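Local atomic coordinates of Co-type Nitrile Hydratase beta subunit (Pseudomonas putida, PDB entry 3QYH), a protein that forms the beta subunit of a cobalt-type nitrile hydratase, an enzyme that hydrates nitriles to the corresponding amides. Residues N45-M58 / L71-V85. Sequence-based numbering, arbitrary orientation.
Sequences NFNLDEFRHSIERM and LWLHVFENLLVEKGV
M58 sets both CB and SD over one face of the H74 imidazole: CB stands 3.7 Å from the ring centroid, 17° off the normal, a CH-pi contact, and SD adds a sulfur-aromatic contact. The chain then bends at chi3, so that CE as well as SD reaches CD2 of L71. Water bridges NE2 of H74 to the carbonyl O of S54, while ND2 of N78 sits over the other imidazole face.

F51 points its CZ at the five-membered ring of W72, planes at 85°: a T-shaped pair. With CG anti to the backbone N, the ring end reaches toward the partner helix. CG1 of I55 is pressed to 3.2 Å from CG2 of V75, closer than normal van der Waals contact. These residues join helix 48-56 to the helix containing 71-82, whose axes approach to 9.1 Å at 105°, a nearly perpendicular pair within the N-terminal helical region of the beta subunit. Helix 28-43 packs against W72 and F76, and the W72 side chain is about 9 Å from the bound cobalt(III) ion.

Toward the 45-47 end, CD2 of L79 lies over one face of the F46 ring, whereas CD2 of L80 meets its edge. NZ of K83 donates to OE2 of E50 at 2.7 Å, a salt bridge met on the syn side but out of the carboxylate plane. OE1 accepts from N of N47, and the E50 backbone N donates to OD1 of N47, the N-cap residue: a capping box. Replacing E50 by an alanine removes the carboxylate, which would probably leave K83 without this counter-charge and the N47 backbone N without its side-chain acceptor. On the exposed side, R57 grips E82 end-on, NH2 to OE1 at 2.9 Å and NH1 to OE2 at 3.0 Å.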
# COMPACT_ATOMS: atom_id res chain seq x y z
N ASN B 45 4.67 -15.34 13.28
CA ASN B 45 5.50 -14.67 14.28
C ASN B 45 4.94 -13.31 14.72
O ASN B 45 5.22 -12.85 15.83
CB ASN B 45 6.93 -14.47 13.78
CG ASN B 45 7.66 -15.78 13.51
OD1 ASN B 45 8.40 -15.86 12.54
ND2 ASN B 45 7.49 -16.78 14.39
N PHE B 46 4.19 -12.66 13.84
CA PHE B 46 3.49 -11.42 14.16
C PHE B 46 2.46 -11.25 13.08
O PHE B 46 2.51 -11.96 12.08
CB PHE B 46 4.46 -10.22 14.22
CG PHE B 46 5.38 -10.11 13.01
CD1 PHE B 46 4.91 -9.63 11.81
CD2 PHE B 46 6.70 -10.51 13.09
CE1 PHE B 46 5.76 -9.54 10.69
CE2 PHE B 46 7.55 -10.43 11.99
CZ PHE B 46 7.09 -9.93 10.78
N ASN B 47 1.48 -10.36 13.28
CA ASN B 47 0.53 -10.06 12.22
C ASN B 47 0.88 -8.74 11.54
O ASN B 47 1.79 -8.05 11.97
CB ASN B 47 -0.93 -10.12 12.72
CG ASN B 47 -1.26 -9.02 13.72
OD1 ASN B 47 -0.84 -7.87 13.57
ND2 ASN B 47 -2.06 -9.36 14.74
N LEU B 48 0.16 -8.39 10.48
CA LEU B 48 0.54 -7.26 9.66
C LEU B 48 0.29 -5.94 10.40
O LEU B 48 1.00 -4.97 10.20
CB LEU B 48 -0.24 -7.28 8.34
CG LEU B 48 0.24 -6.33 7.26
CD1 LEU B 48 1.71 -6.61 6.91
CD2 LEU B 48 -0.65 -6.46 6.02
N ASP B 49 -0.72 -5.92 11.26
CA ASP B 49 -1.01 -4.71 12.03
C ASP B 49 0.13 -4.43 13.01
O ASP B 49 0.54 -3.28 13.17
CB ASP B 49 -2.36 -4.81 12.75
CG ASP B 49 -3.51 -5.16 11.79
OD1 ASP B 49 -4.05 -6.27 11.90
OD2 ASP B 49 -3.83 -4.33 10.91
N GLU B 50 0.63 -5.48 13.65
CA GLU B 50 1.76 -5.32 14.54
C GLU B 50 2.97 -4.84 13.75
O GLU B 50 3.78 -4.04 14.23
CB GLU B 50 2.11 -6.65 15.22
CG GLU B 50 1.02 -7.14 16.16
CD GLU B 50 1.31 -8.53 16.72
OE1 GLU B 50 1.61 -9.44 15.95
OE2 GLU B 50 1.21 -8.70 17.96
N PHE B 51 3.11 -5.37 12.54
CA PHE B 51 4.24 -5.03 11.67
C PHE B 51 4.19 -3.54 11.38
O PHE B 51 5.19 -2.82 11.57
CB PHE B 51 4.19 -5.87 10.38
CG PHE B 51 5.21 -5.47 9.35
CD1 PHE B 51 4.88 -4.56 8.35
CD2 PHE B 51 6.48 -6.01 9.37
CE1 PHE B 51 5.83 -4.19 7.39
CE2 PHE B 51 7.43 -5.64 8.42
CZ PHE B 51 7.11 -4.74 7.43
N ARG B 52 3.03 -3.05 10.95
CA ARG B 52 2.91 -1.62 10.65
C ARG B 52 3.24 -0.77 11.87
O ARG B 52 3.93 0.24 11.76
CB ARG B 52 1.50 -1.26 10.17
CG ARG B 52 1.13 -1.87 8.82
CD ARG B 52 -0.05 -1.12 8.21
NE ARG B 52 -0.36 -1.61 6.86
CZ ARG B 52 -1.24 -2.58 6.62
NH1 ARG B 52 -1.90 -3.14 7.62
NH2 ARG B 52 -1.45 -2.98 5.38
N HIS B 53 2.73 -1.16 13.04
CA HIS B 53 2.90 -0.33 14.22
C HIS B 53 4.34 -0.35 14.74
O HIS B 53 4.79 0.58 15.40
CB HIS B 53 1.92 -0.73 15.33
CG HIS B 53 1.92 0.21 16.49
ND1 HIS B 53 1.76 1.57 16.35
CD2 HIS B 53 2.05 -0.02 17.83
CE1 HIS B 53 1.80 2.15 17.54
NE2 HIS B 53 1.97 1.21 18.45
N SER B 54 5.05 -1.43 14.46
CA SER B 54 6.47 -1.51 14.77
C SER B 54 7.25 -0.45 14.01
O SER B 54 8.12 0.21 14.57
CB SER B 54 7.01 -2.92 14.47
OG SER B 54 8.41 -2.95 14.67
N ILE B 55 6.93 -0.28 12.73
CA ILE B 55 7.56 0.76 11.91
C ILE B 55 7.20 2.14 12.47
O ILE B 55 8.07 3.02 12.57
CB ILE B 55 7.12 0.65 10.44
CG1 ILE B 55 7.77 -0.58 9.80
CG2 ILE B 55 7.50 1.91 9.65
CD1 ILE B 55 7.22 -0.90 8.39
N GLU B 56 5.93 2.31 12.84
CA GLU B 56 5.44 3.58 13.40
C GLU B 56 6.22 4.01 14.65
O GLU B 56 6.36 5.20 14.96
CB GLU B 56 3.94 3.47 13.71
CG GLU B 56 3.09 3.40 12.42
CD GLU B 56 1.64 3.01 12.66
OE1 GLU B 56 1.22 2.88 13.83
OE2 GLU B 56 0.91 2.83 11.65
N ARG B 57 6.73 3.01 15.37
CA ARG B 57 7.39 3.24 16.65
C ARG B 57 8.90 3.44 16.54
O ARG B 57 9.58 3.60 17.55
CB ARG B 57 7.09 2.09 17.61
CG ARG B 57 5.64 2.09 18.09
CD ARG B 57 5.38 0.99 19.13
NE ARG B 57 5.41 -0.37 18.57
CZ ARG B 57 6.29 -1.31 18.91
NH1 ARG B 57 7.27 -1.07 19.81
NH2 ARG B 57 6.20 -2.52 18.37
N MET B 58 9.45 3.42 15.33
CA MET B 58 10.88 3.64 15.23
C MET B 58 11.22 5.12 15.42
O MET B 58 10.34 5.98 15.35
CB MET B 58 11.46 3.01 13.94
CG MET B 58 11.11 3.66 12.65
SD MET B 58 11.49 2.52 11.28
CE MET B 58 13.27 2.66 11.15
N LEU B 71 13.30 0.07 6.94
CA LEU B 71 12.19 0.07 7.89
C LEU B 71 11.77 -1.38 8.20
O LEU B 71 11.51 -1.73 9.35
CB LEU B 71 10.98 0.83 7.33
CG LEU B 71 11.30 2.19 6.70
CD1 LEU B 71 10.01 2.81 6.18
CD2 LEU B 71 12.01 3.10 7.68
N TRP B 72 11.70 -2.22 7.18
CA TRP B 72 11.35 -3.61 7.40
C TRP B 72 12.41 -4.32 8.23
O TRP B 72 12.08 -5.09 9.14
CB TRP B 72 11.20 -4.34 6.06
CG TRP B 72 9.96 -3.98 5.29
CD1 TRP B 72 9.23 -2.84 5.41
CD2 TRP B 72 9.32 -4.77 4.28
NE1 TRP B 72 8.17 -2.87 4.53
CE2 TRP B 72 8.20 -4.04 3.82
CE3 TRP B 72 9.59 -6.03 3.71
CZ2 TRP B 72 7.34 -4.52 2.82
CZ3 TRP B 72 8.74 -6.50 2.72
CH2 TRP B 72 7.64 -5.75 2.28
N LEU B 73 13.67 -4.08 7.91
CA LEU B 73 14.78 -4.68 8.65
C LEU B 73 14.66 -4.34 10.14
O LEU B 73 14.88 -5.19 11.00
CB LEU B 73 16.14 -4.23 8.09
CG LEU B 73 17.36 -4.63 8.92
CD1 LEU B 73 17.46 -6.16 9.06
CD2 LEU B 73 18.62 -4.07 8.32
N HIS B 74 14.29 -3.09 10.42
CA HIS B 74 14.09 -2.64 11.80
C HIS B 74 13.03 -3.47 12.48
O HIS B 74 13.22 -3.90 13.62
CB HIS B 74 13.71 -1.14 11.88
CG HIS B 74 13.18 -0.74 13.22
ND1 HIS B 74 13.97 -0.18 14.20
CD2 HIS B 74 11.93 -0.85 13.76
CE1 HIS B 74 13.23 0.05 15.27
NE2 HIS B 74 12.00 -0.35 15.03
N VAL B 75 11.91 -3.71 11.79
CA VAL B 75 10.84 -4.49 12.39
C VAL B 75 11.34 -5.89 12.73
O VAL B 75 11.09 -6.39 13.83
CB VAL B 75 9.61 -4.61 11.45
CG1 VAL B 75 8.54 -5.48 12.08
CG2 VAL B 75 9.06 -3.24 11.12
N PHE B 76 12.05 -6.53 11.80
CA PHE B 76 12.49 -7.90 12.04
C PHE B 76 13.42 -7.95 13.27
O PHE B 76 13.34 -8.86 14.08
CB PHE B 76 13.17 -8.48 10.80
CG PHE B 76 12.29 -8.45 9.56
CD1 PHE B 76 12.86 -8.34 8.29
CD2 PHE B 76 10.91 -8.52 9.67
CE1 PHE B 76 12.06 -8.31 7.14
CE2 PHE B 76 10.10 -8.49 8.52
CZ PHE B 76 10.67 -8.37 7.26
N GLU B 77 14.29 -6.96 13.40
CA GLU B 77 15.27 -6.93 14.49
C GLU B 77 14.67 -6.61 15.85
O GLU B 77 15.26 -6.93 16.87
CB GLU B 77 16.40 -5.96 14.19
CG GLU B 77 17.33 -6.40 13.04
CD GLU B 77 18.39 -5.36 12.74
OE1 GLU B 77 18.14 -4.18 13.04
OE2 GLU B 77 19.46 -5.70 12.20
N ASN B 78 13.50 -5.98 15.86
CA ASN B 78 12.92 -5.48 17.09
C ASN B 78 11.62 -6.15 17.47
O ASN B 78 11.47 -6.61 18.60
CB ASN B 78 12.76 -3.96 17.01
CG ASN B 78 14.09 -3.24 17.11
OD1 ASN B 78 14.63 -3.06 18.19
ND2 ASN B 78 14.65 -2.86 15.97
N LEU B 79 10.68 -6.24 16.53
CA LEU B 79 9.40 -6.88 16.81
C LEU B 79 9.60 -8.38 17.15
O LEU B 79 8.89 -8.95 18.00
CB LEU B 79 8.42 -6.69 15.65
CG LEU B 79 7.01 -7.22 15.82
CD1 LEU B 79 6.38 -6.59 17.05
CD2 LEU B 79 6.17 -6.88 14.57
N LEU B 80 10.58 -9.02 16.52
CA LEU B 80 10.79 -10.44 16.82
C LEU B 80 11.30 -10.60 18.25
O LEU B 80 11.09 -11.63 18.88
CB LEU B 80 11.77 -11.09 15.84
CG LEU B 80 11.19 -11.39 14.44
CD1 LEU B 80 12.25 -12.01 13.54
CD2 LEU B 80 10.00 -12.34 14.55
N VAL B 81 12.00 -9.59 18.75
CA VAL B 81 12.45 -9.63 20.13
C VAL B 81 11.27 -9.37 21.06
O VAL B 81 11.09 -10.08 22.05
CB VAL B 81 13.61 -8.68 20.38
CG1 VAL B 81 13.94 -8.62 21.86
CG2 VAL B 81 14.83 -9.15 19.59
N GLU B 82 10.45 -8.38 20.73
CA GLU B 82 9.27 -8.07 21.54
C GLU B 82 8.32 -9.25 21.63
O GLU B 82 7.66 -9.45 22.66
CB GLU B 82 8.52 -6.85 20.98
CG GLU B 82 9.29 -5.55 21.09
CD GLU B 82 8.68 -4.42 20.24
OE1 GLU B 82 7.69 -4.67 19.52
OE2 GLU B 82 9.22 -3.29 20.29
N LYS B 83 8.24 -10.03 20.56
CA LYS B 83 7.30 -11.16 20.52
C LYS B 83 7.91 -12.40 21.18
O LYS B 83 7.26 -13.41 21.30
CB LYS B 83 6.89 -11.50 19.08
CG LYS B 83 6.17 -10.40 18.31
CD LYS B 83 4.80 -10.07 18.90
CE LYS B 83 3.76 -11.06 18.48
NZ LYS B 83 2.46 -10.76 19.14
N GLY B 84 9.16 -12.32 21.57
CA GLY B 84 9.81 -13.45 22.22
C GLY B 84 10.31 -14.52 21.27
O GLY B 84 10.68 -15.61 21.69
N VAL B 85 10.33 -14.21 19.98
CA VAL B 85 10.80 -15.16 18.98
C VAL B 85 12.33 -15.22 18.94
O VAL B 85 12.91 -16.28 18.76
CB VAL B 85 10.23 -14.82 17.59
CG1 VAL B 85 10.81 -15.77 16.54
CG2 VAL B 85 8.71 -14.88 17.63
O HOH W 1 0.68 -11.74 16.78
O HOH W 2 9.74 -0.29 16.58
O HOH W 3 9.48 -2.95 17.11